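Local coordinates for uncharacterized protein (Staphylococcus aureus subsp. aureus, PDB 3H04) that is of unknown function but has an alpha/beta-hydrolase fold and is probably an esterase-like hydrolase, at residues V31-H36 / D87-Q92; D76-D81 / A107-L112; L112-R117 / K207-V212. One frame throughout, in Å; residues are numbered along the deposited sequence.

Contact 1. Residues V31-H36 / D87-Q92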
loop_
_atom_site.group_PDB
_atom_site.type_symbol
_atom_site.label_atom_id
_atom_site.label_comp_id
_atom_site.label_asym_id
_atom_site.label_seq_id
_atom_site.Cartn_x
_atom_site.Cartn_y
_atom_site.Cartn_z
ATOM N N VAL A 31 -14.783 -5.886 6.232
ATOM C CA VAL A 31 -14.162 -4.590 6.200
ATOM C C VAL A 31 -12.869 -4.740 5.414
ATOM O O VAL A 31 -12.070 -5.667 5.659
ATOM C CB VAL A 31 -13.898 -4.069 7.644
ATOM C CG1 VAL A 31 -13.190 -5.110 8.463
ATOM C CG2 VAL A 31 -13.026 -2.812 7.646
ATOM N N ILE A 32 -12.708 -3.836 4.458
ATOM C CA ILE A 32 -11.517 -3.739 3.643
ATOM C C ILE A 32 -10.768 -2.494 4.135
ATOM O O ILE A 32 -11.234 -1.377 3.938
ATOM C CB ILE A 32 -11.869 -3.550 2.165
ATOM C CG1 ILE A 32 -12.735 -4.702 1.654
ATOM C CG2 ILE A 32 -10.545 -3.434 1.314
ATOM C CD1 ILE A 32 -13.481 -4.385 0.355
ATOM N N VAL A 33 -9.595 -2.700 4.712
ATOM C CA VAL A 33 -8.718 -1.605 5.109
ATOM C C VAL A 33 -7.769 -1.257 3.982
ATOM O O VAL A 33 -6.871 -2.034 3.657
ATOM C CB VAL A 33 -7.885 -1.971 6.364
ATOM C CG1 VAL A 33 -7.019 -0.748 6.800
ATOM C CG2 VAL A 33 -8.831 -2.488 7.518
ATOM N N TYR A 34 -7.956 -0.064 3.416
ATOM C CA TYR A 34 -7.260 0.351 2.218
ATOM C C TYR A 34 -6.044 1.218 2.551
ATOM O O TYR A 34 -6.166 2.187 3.288
ATOM C CB TYR A 34 -8.188 1.093 1.266
ATOM C CG TYR A 34 -7.433 1.733 0.129
ATOM C CD1 TYR A 34 -6.861 0.953 -0.866
ATOM C CD2 TYR A 34 -7.266 3.126 0.058
ATOM C CE1 TYR A 34 -6.123 1.509 -1.877
ATOM C CE2 TYR A 34 -6.552 3.689 -0.956
ATOM C CZ TYR A 34 -5.988 2.876 -1.946
ATOM O OH TYR A 34 -5.233 3.406 -2.970
ATOM N N ILE A 35 -4.886 0.854 1.971
ATOM C CA ILE A 35 -3.657 1.585 2.185
ATOM C C ILE A 35 -3.125 2.030 0.836
ATOM O O ILE A 35 -2.756 1.191 -0.044
ATOM C CB ILE A 35 -2.628 0.746 2.974
ATOM C CG1 ILE A 35 -3.282 0.126 4.209
ATOM C CG2 ILE A 35 -1.402 1.616 3.318
ATOM C CD1 ILE A 35 -2.335 -0.496 5.195
ATOM N N HIS A 36 -3.108 3.358 0.649
ATOM C CA HIS A 36 -2.760 3.963 -0.627
ATOM C C HIS A 36 -1.288 3.814 -0.916
ATOM O O HIS A 36 -0.524 3.562 -0.004
ATOM C CB HIS A 36 -3.078 5.479 -0.629
ATOM C CG HIS A 36 -2.217 6.283 0.308
ATOM N ND1 HIS A 36 -1.028 6.872 -0.090
ATOM C CD2 HIS A 36 -2.408 6.652 1.599
ATOM C CE1 HIS A 36 -0.500 7.519 0.943
ATOM N NE2 HIS A 36 -1.322 7.415 1.977
ATOM N N ASP A 87 -5.414 -1.057 14.254
ATOM C CA ASP A 87 -5.974 -1.586 15.518
ATOM C C ASP A 87 -7.194 -0.847 15.970
ATOM O O ASP A 87 -8.131 -1.447 16.527
ATOM C CB ASP A 87 -4.949 -1.586 16.642
ATOM C CG ASP A 87 -3.817 -2.550 16.386
ATOM O OD1 ASP A 87 -4.047 -3.502 15.613
ATOM O OD2 ASP A 87 -2.695 -2.331 16.925
ATOM N N ALA A 88 -7.198 0.449 15.735
ATOM C CA ALA A 88 -8.382 1.258 16.006
ATOM C C ALA A 88 -9.516 0.813 15.084
ATOM O O ALA A 88 -10.641 0.689 15.509
ATOM C CB ALA A 88 -8.082 2.725 15.837
ATOM N N ILE A 89 -9.216 0.523 13.826
ATOM C CA ILE A 89 -10.257 0.026 12.901
ATOM C C ILE A 89 -10.711 -1.377 13.251
ATOM O O ILE A 89 -11.921 -1.620 13.293
ATOM C CB ILE A 89 -9.798 0.092 11.400
ATOM C CG1 ILE A 89 -9.512 1.536 11.005
ATOM C CG2 ILE A 89 -10.877 -0.566 10.442
ATOM C CD1 ILE A 89 -8.336 1.694 9.917
ATOM N N GLN A 90 -9.775 -2.300 13.494
ATOM C CA GLN A 90 -10.143 -3.675 13.843
ATOM C C GLN A 90 -11.052 -3.733 15.087
ATOM O O GLN A 90 -12.036 -4.459 15.079
ATOM C CB GLN A 90 -8.932 -4.590 14.065
ATOM C CG GLN A 90 -9.307 -6.097 14.230
ATOM C CD GLN A 90 -8.153 -7.095 13.928
ATOM O OE1 GLN A 90 -7.005 -6.918 14.391
ATOM N NE2 GLN A 90 -8.470 -8.167 13.174
ATOM N N SER A 91 -10.751 -2.964 16.141
ATOM C CA SER A 91 -11.605 -3.017 17.338
ATOM C C SER A 91 -13.062 -2.651 16.993
ATOM O O SER A 91 -13.995 -3.164 17.612
ATOM C CB SER A 91 -11.073 -2.093 18.440
ATOM O OG SER A 91 -11.107 -0.766 18.002
ATOM N N GLN A 92 -13.246 -1.794 15.988
ATOM C CA GLN A 92 -14.573 -1.360 15.530
ATOM C C GLN A 92 -15.346 -2.396 14.669
ATOM O O GLN A 92 -16.512 -2.187 14.330
ATOM C CB GLN A 92 -14.359 -0.087 14.731
ATOM C CG GLN A 92 -15.560 0.744 14.392
ATOM C CD GLN A 92 -15.109 2.119 13.941
ATOM O OE1 GLN A 92 -13.915 2.392 13.918
ATOM N NE2 GLN A 92 -16.049 2.985 13.581
#
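V31 and V33 of the strand meet I89 of the helix, and this small apolar patch is the whole direct contact. The closer-packed part centres on CG2 of I89. That methyl lies 4.1 Å from CG2 of V33 and 4.2 Å from CG2 of V31, so one branch serves both valines. The methyls meet at loose van der Waals distance. The other branch of I89 runs on along the strand, and its CD1 comes within 4.2 Å of CG1 of V33. The side chain of I89 lies at a slant to both valines. In V33, CG1 is anti to the backbone N (chi1 -177°) and CG2 stands beside that N, and each methyl meets a different branch of I89. No hydrogen bond joins the two segments. All three side chains are buried, and I63 of strand 60-65 also packs against V31 and I89.

I89 faces the sheet, while S91, on the looser side, is exposed to solvent. Its OG turns back one helical turn and bonds to O of A88 at 2.9 Å, meeting that oxygen from above the carbonyl plane. Partly exposed neighbours reach elsewhere: D87 forms a salt bridge with R117, NE2 of Q90 bonds to O of D118, and OE1 of Q92 bonds to the hydroxyl of Y18. V31 and V33, two residues apart, point to the same face of the strand. Helix 75-91 connects strand 60-65 to strand 98-103 and passes over strand 30-35 between them, a beta-alpha-beta crossover as in the alpha/beta-hydrolase fold.

Contact 2. Residues D76-D81 / A107-L112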
loop_
_atom_site.group_PDB
_atom_site.type_symbol
_atom_site.label_atom_id
_atom_site.label_comp_id
_atom_site.label_asym_id
_atom_site.label_seq_id
_atom_site.Cartn_x
_atom_site.Cartn_y
_atom_site.Cartn_z
ATOM N N ASP A 76 9.923 3.261 10.507
ATOM C CA ASP A 76 9.484 2.734 11.796
ATOM C C ASP A 76 8.235 3.485 12.253
ATOM O O ASP A 76 7.302 2.880 12.771
ATOM C CB ASP A 76 10.560 2.825 12.901
ATOM C CG ASP A 76 11.651 1.760 12.767
ATOM O OD1 ASP A 76 11.389 0.617 12.332
ATOM O OD2 ASP A 76 12.799 2.100 13.108
ATOM N N CYS A 77 8.239 4.799 12.067
ATOM C CA CYS A 77 7.063 5.611 12.331
ATOM C C CYS A 77 5.848 5.257 11.430
ATOM O O CYS A 77 4.734 5.219 11.931
ATOM C CB CYS A 77 7.434 7.058 12.211
ATOM S SG CYS A 77 6.126 8.221 12.659
ATOM N N ILE A 78 6.074 5.032 10.119
ATOM C CA ILE A 78 5.029 4.620 9.215
ATOM C C ILE A 78 4.329 3.337 9.722
ATOM O O ILE A 78 3.100 3.269 9.819
ATOM C CB ILE A 78 5.575 4.432 7.775
ATOM C CG1 ILE A 78 5.989 5.812 7.193
ATOM C CG2 ILE A 78 4.499 3.629 6.871
ATOM C CD1 ILE A 78 6.450 5.769 5.728
ATOM N N ILE A 79 5.130 2.338 10.069
ATOM C CA ILE A 79 4.618 1.066 10.536
ATOM C C ILE A 79 3.846 1.265 11.832
ATOM O O ILE A 79 2.760 0.695 12.019
ATOM C CB ILE A 79 5.739 0.046 10.688
ATOM C CG1 ILE A 79 6.303 -0.259 9.271
ATOM C CG2 ILE A 79 5.242 -1.240 11.398
ATOM C CD1 ILE A 79 7.561 -1.119 9.285
ATOM N N GLU A 80 4.363 2.125 12.698
ATOM C CA GLU A 80 3.642 2.425 13.944
ATOM C C GLU A 80 2.290 3.101 13.666
ATOM O O GLU A 80 1.301 2.766 14.283
ATOM C CB GLU A 80 4.494 3.284 14.906
ATOM C CG GLU A 80 5.513 2.471 15.653
ATOM C CD GLU A 80 6.450 3.290 16.542
ATOM O OE1 GLU A 80 6.201 4.519 16.755
ATOM O OE2 GLU A 80 7.438 2.665 17.030
ATOM N N ASP A 81 2.257 4.057 12.734
ATOM C CA ASP A 81 0.993 4.735 12.373
ATOM C C ASP A 81 -0.006 3.761 11.755
ATOM O O ASP A 81 -1.193 3.784 12.044
ATOM C CB ASP A 81 1.264 5.893 11.357
ATOM C CG ASP A 81 1.889 7.157 11.997
ATOM O OD1 ASP A 81 2.077 7.208 13.246
ATOM O OD2 ASP A 81 2.181 8.126 11.222
ATOM N N ALA A 107 0.533 -1.898 -0.504
ATOM C CA ALA A 107 0.404 -3.357 -0.487
ATOM C C ALA A 107 1.493 -3.963 0.379
ATOM O O ALA A 107 1.244 -4.929 1.115
ATOM C CB ALA A 107 0.418 -3.965 -1.936
ATOM N N TYR A 108 2.694 -3.380 0.355
ATOM C CA TYR A 108 3.747 -3.751 1.324
ATOM C C TYR A 108 3.268 -3.581 2.780
ATOM O O TYR A 108 3.330 -4.543 3.575
ATOM C CB TYR A 108 4.992 -2.882 1.082
ATOM C CG TYR A 108 6.098 -2.988 2.112
ATOM C CD1 TYR A 108 6.779 -4.169 2.330
ATOM C CD2 TYR A 108 6.458 -1.881 2.851
ATOM C CE1 TYR A 108 7.834 -4.234 3.235
ATOM C CE2 TYR A 108 7.499 -1.922 3.710
ATOM C CZ TYR A 108 8.170 -3.116 3.936
ATOM O OH TYR A 108 9.213 -3.133 4.818
ATOM N N LEU A 109 2.730 -2.408 3.104
ATOM C CA LEU A 109 2.164 -2.185 4.442
ATOM C C LEU A 109 1.016 -3.156 4.777
ATOM O O LEU A 109 0.904 -3.624 5.917
ATOM C CB LEU A 109 1.729 -0.750 4.630
ATOM C CG LEU A 109 2.901 0.254 4.501
ATOM C CD1 LEU A 109 2.430 1.719 4.350
ATOM C CD2 LEU A 109 3.949 0.117 5.586
ATOM N N SER A 110 0.184 -3.457 3.786
ATOM C CA SER A 110 -0.929 -4.398 3.949
ATOM C C SER A 110 -0.442 -5.824 4.241
ATOM O O SER A 110 -1.039 -6.539 5.045
ATOM C CB SER A 110 -1.819 -4.427 2.723
ATOM O OG SER A 110 -2.414 -3.184 2.505
ATOM N N LEU A 111 0.677 -6.208 3.643
ATOM C CA LEU A 111 1.262 -7.512 3.909
ATOM C C LEU A 111 1.913 -7.575 5.275
ATOM O O LEU A 111 1.862 -8.649 5.899
ATOM C CB LEU A 111 2.249 -7.904 2.826
ATOM C CG LEU A 111 1.622 -8.285 1.464
ATOM C CD1 LEU A 111 2.677 -8.014 0.360
ATOM C CD2 LEU A 111 1.141 -9.745 1.454
ATOM N N LEU A 112 2.547 -6.475 5.735
ATOM C CA LEU A 112 3.097 -6.442 7.121
ATOM C C LEU A 112 1.981 -6.652 8.167
ATOM O O LEU A 112 2.123 -7.434 9.179
ATOM C CB LEU A 112 3.865 -5.144 7.394
ATOM C CG LEU A 112 5.154 -4.914 6.561
ATOM C CD1 LEU A 112 5.887 -3.592 6.924
ATOM C CD2 LEU A 112 6.112 -6.135 6.730
#
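The ring of Y108 has CD1 of L112 over one face, 3.8 Å above the plane and offset toward the rim. The same methyl faces the other helix, where it lies 3.8 Å from CD1 of I79. One methyl of L112 touches both the ring of its own helix and the isoleucine of the other. Y108 stacks on the ring of Y128, and its hydroxyl bonds to O of Y199.

The second apolar pairing is I78 with L109. CG2 of I78 sits across the forked end of the leucine, at 3.8 Å from both CD1 and CD2 of L109. The side chains of both pairs cross at about a right angle. I79 has CG1 beside its backbone N (chi1 -66°), and the extended branch carries CD1 to L112. There is no hydrogen bond between the segments, and the four main side chains are buried.

The helix axes approach to 11.0 Å and cross at -63°. Helix 105-116 follows a GxSxG pattern (G102, S104, G106) consistent with a nucleophile elbow, and L109 touches its residues. Helix 75-91 adds V82 against L109 and Y83 against L112. On the sheet side of helix 105-116, V122 of strand 121-125 touches L111.

Contact 3. Residues L112-R117 / K207-V212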
loop_
_atom_site.group_PDB
_atom_site.type_symbol
_atom_site.label_atom_id
_atom_site.label_comp_id
_atom_site.label_asym_id
_atom_site.label_seq_id
_atom_site.Cartn_x
_atom_site.Cartn_y
_atom_site.Cartn_z
ATOM N N LEU A 112 2.547 -6.475 5.735
ATOM C CA LEU A 112 3.097 -6.442 7.121
ATOM C C LEU A 112 1.981 -6.652 8.167
ATOM O O LEU A 112 2.123 -7.434 9.179
ATOM C CB LEU A 112 3.865 -5.144 7.394
ATOM C CG LEU A 112 5.154 -4.914 6.561
ATOM C CD1 LEU A 112 5.887 -3.592 6.924
ATOM C CD2 LEU A 112 6.112 -6.135 6.730
ATOM N N ILE A 113 0.868 -5.964 7.948
ATOM C CA ILE A 113 -0.304 -6.141 8.806
ATOM C C ILE A 113 -0.724 -7.635 8.793
ATOM O O ILE A 113 -0.897 -8.245 9.851
ATOM C CB ILE A 113 -1.506 -5.303 8.377
ATOM C CG1 ILE A 113 -1.319 -3.790 8.677
ATOM C CG2 ILE A 113 -2.751 -5.822 9.158
ATOM C CD1 ILE A 113 -2.350 -2.856 7.982
ATOM N N ALA A 114 -0.832 -8.226 7.606
ATOM C CA ALA A 114 -1.158 -9.645 7.475
ATOM C C ALA A 114 -0.213 -10.588 8.235
ATOM O O ALA A 114 -0.652 -11.629 8.693
ATOM C CB ALA A 114 -1.278 -10.075 5.959
ATOM N N ARG A 115 1.064 -10.232 8.373
ATOM C CA ARG A 115 1.980 -11.047 9.158
ATOM C C ARG A 115 1.776 -10.819 10.659
ATOM O O ARG A 115 1.859 -11.757 11.439
ATOM C CB ARG A 115 3.435 -10.738 8.760
ATOM C CG ARG A 115 4.489 -11.585 9.473
ATOM C CD ARG A 115 5.881 -10.992 9.342
ATOM N NE ARG A 115 5.973 -9.637 9.903
ATOM C CZ ARG A 115 6.986 -8.822 9.681
ATOM N NH1 ARG A 115 8.022 -9.249 8.948
ATOM N NH2 ARG A 115 6.999 -7.616 10.199
ATOM N N ASP A 116 1.531 -9.569 11.064
ATOM C CA ASP A 116 1.595 -9.186 12.480
ATOM C C ASP A 116 0.238 -9.098 13.205
ATOM O O ASP A 116 0.183 -8.774 14.388
ATOM C CB ASP A 116 2.356 -7.859 12.608
ATOM C CG ASP A 116 3.816 -7.989 12.209
ATOM O OD1 ASP A 116 4.354 -9.119 12.224
ATOM O OD2 ASP A 116 4.443 -6.976 11.884
ATOM N N ARG A 117 -0.843 -9.316 12.472
ATOM C CA ARG A 117 -2.183 -9.273 13.032
ATOM C C ARG A 117 -2.886 -10.458 12.412
ATOM O O ARG A 117 -2.346 -11.071 11.496
ATOM C CB ARG A 117 -2.883 -8.001 12.632
ATOM C CG ARG A 117 -2.246 -6.689 13.192
ATOM C CD ARG A 117 -2.386 -6.658 14.701
ATOM N NE ARG A 117 -1.901 -5.423 15.310
ATOM C CZ ARG A 117 -0.643 -5.198 15.671
ATOM N NH1 ARG A 117 0.289 -6.134 15.493
ATOM N NH2 ARG A 117 -0.302 -4.031 16.231
ATOM N N LYS A 207 4.507 -18.269 4.319
ATOM C CA LYS A 207 3.821 -19.559 4.354
ATOM C C LYS A 207 2.579 -19.583 5.232
ATOM O O LYS A 207 1.717 -20.429 5.072
ATOM C CB LYS A 207 4.760 -20.626 4.892
ATOM C CG LYS A 207 5.785 -21.125 3.921
ATOM C CD LYS A 207 6.436 -22.429 4.454
ATOM C CE LYS A 207 5.506 -23.611 4.518
ATOM N NZ LYS A 207 6.297 -24.874 4.762
ATOM N N THR A 208 2.513 -18.681 6.200
ATOM C CA THR A 208 1.378 -18.637 7.101
ATOM C C THR A 208 0.434 -17.490 6.812
ATOM O O THR A 208 -0.470 -17.253 7.595
ATOM C CB THR A 208 1.872 -18.527 8.577
ATOM O OG1 THR A 208 2.508 -17.271 8.752
ATOM C CG2 THR A 208 2.837 -19.666 8.894
ATOM N N LEU A 209 0.640 -16.765 5.707
ATOM C CA LEU A 209 -0.259 -15.653 5.389
ATOM C C LEU A 209 -1.642 -16.145 4.974
ATOM O O LEU A 209 -1.761 -17.254 4.433
ATOM C CB LEU A 209 0.328 -14.747 4.318
ATOM C CG LEU A 209 1.485 -13.827 4.667
ATOM C CD1 LEU A 209 1.795 -12.999 3.469
ATOM C CD2 LEU A 209 1.133 -12.945 5.906
ATOM N N PRO A 210 -2.702 -15.340 5.240
ATOM C CA PRO A 210 -4.034 -15.658 4.723
ATOM C C PRO A 210 -4.039 -15.505 3.187
ATOM O O PRO A 210 -3.036 -15.143 2.610
ATOM C CB PRO A 210 -4.941 -14.606 5.399
ATOM C CG PRO A 210 -4.055 -13.441 5.569
ATOM C CD PRO A 210 -2.700 -14.041 5.927
ATOM N N PRO A 211 -5.153 -15.794 2.515
ATOM C CA PRO A 211 -5.058 -15.744 1.062
ATOM C C PRO A 211 -4.710 -14.387 0.491
ATOM O O PRO A 211 -5.194 -13.352 0.975
ATOM C CB PRO A 211 -6.469 -16.150 0.603
ATOM C CG PRO A 211 -7.029 -16.958 1.693
ATOM C CD PRO A 211 -6.448 -16.342 2.950
ATOM N N VAL A 212 -3.923 -14.396 -0.581
ATOM C CA VAL A 212 -3.458 -13.173 -1.209
ATOM C C VAL A 212 -3.905 -13.045 -2.640
ATOM O O VAL A 212 -3.644 -13.953 -3.475
ATOM C CB VAL A 212 -1.949 -13.054 -1.212
ATOM C CG1 VAL A 212 -1.586 -11.651 -1.724
ATOM C CG2 VAL A 212 -1.342 -13.316 0.252
#
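A114 and L209 make the main apolar contact between the end of helix 105-116 and the loop before strand 212-217. CD2 of L209 lies 3.7 Å from CB of A114. The same methyl also rests on the helix backbone, 3.6 Å from O of A114 and 3.7 Å from N of R115. In L209, CG stands beside the backbone N (chi1 -73°). CD1 continues the extended chain, and the other branch, CD2, turns onto A114. P210 adds a looser touch, with its CD 4.2 Å from CB of A114. The small side chain of A114 lets L209 come close to the main chain. No hydrogen bond crosses between the segments. A114 and L209 are buried, whereas R115 and P210 are partly exposed.

Ionic contacts lie within the helix end. R115 grips D116 side-on with two nitrogens. NE meets OD1 at 2.9 Å from above the carboxylate plane. NH2 meets OD2 at 3.1 Å on its syn side, with the bond nearly straight at 170°. OD2 is also bonded by the hydroxyl of Y83. The guanidinium of R115 has further bonds to O of S197 and O of K198, so its rotation is well fixed. CD2 of L112 lies over one of its faces.

A second polar bond joins neighbours at the helix end. NH1 of R117 bonds to O of D116 at 2.9 Å, from above the carbonyl plane. R117 is the first residue to leave the helical conformation. On the other segment, the loop 207-211 leads into strand 212-217. That strand lies next to 121-125, which follows helix 105-116, and A114 touches V122 there. This is the doubly wound sheet of the alpha/beta-hydrolase fold.

How the contacts relate
Contacts 1 and 2 are buried, and contact 3 is partly buried with charged and partly exposed side chains beside it. All three are apolar across their segments, and none has a hydrogen bond across its two segments. Contact 1 sets a helix on a strand, contact 2 sets helix on helix, and contact 3 sets a helix end on a loop. Contacts 1 and 2 both use helix 75-91. Contacts 2 and 3 both use helix 105-116 and share L112. I35 of contact 1 packs on L109 and S110 of contact 2 and on I113 of contact 3. D87, near the end of helix 75-91, bridges to R117, just after helix 105-116, and so ties contacts 1 and 3.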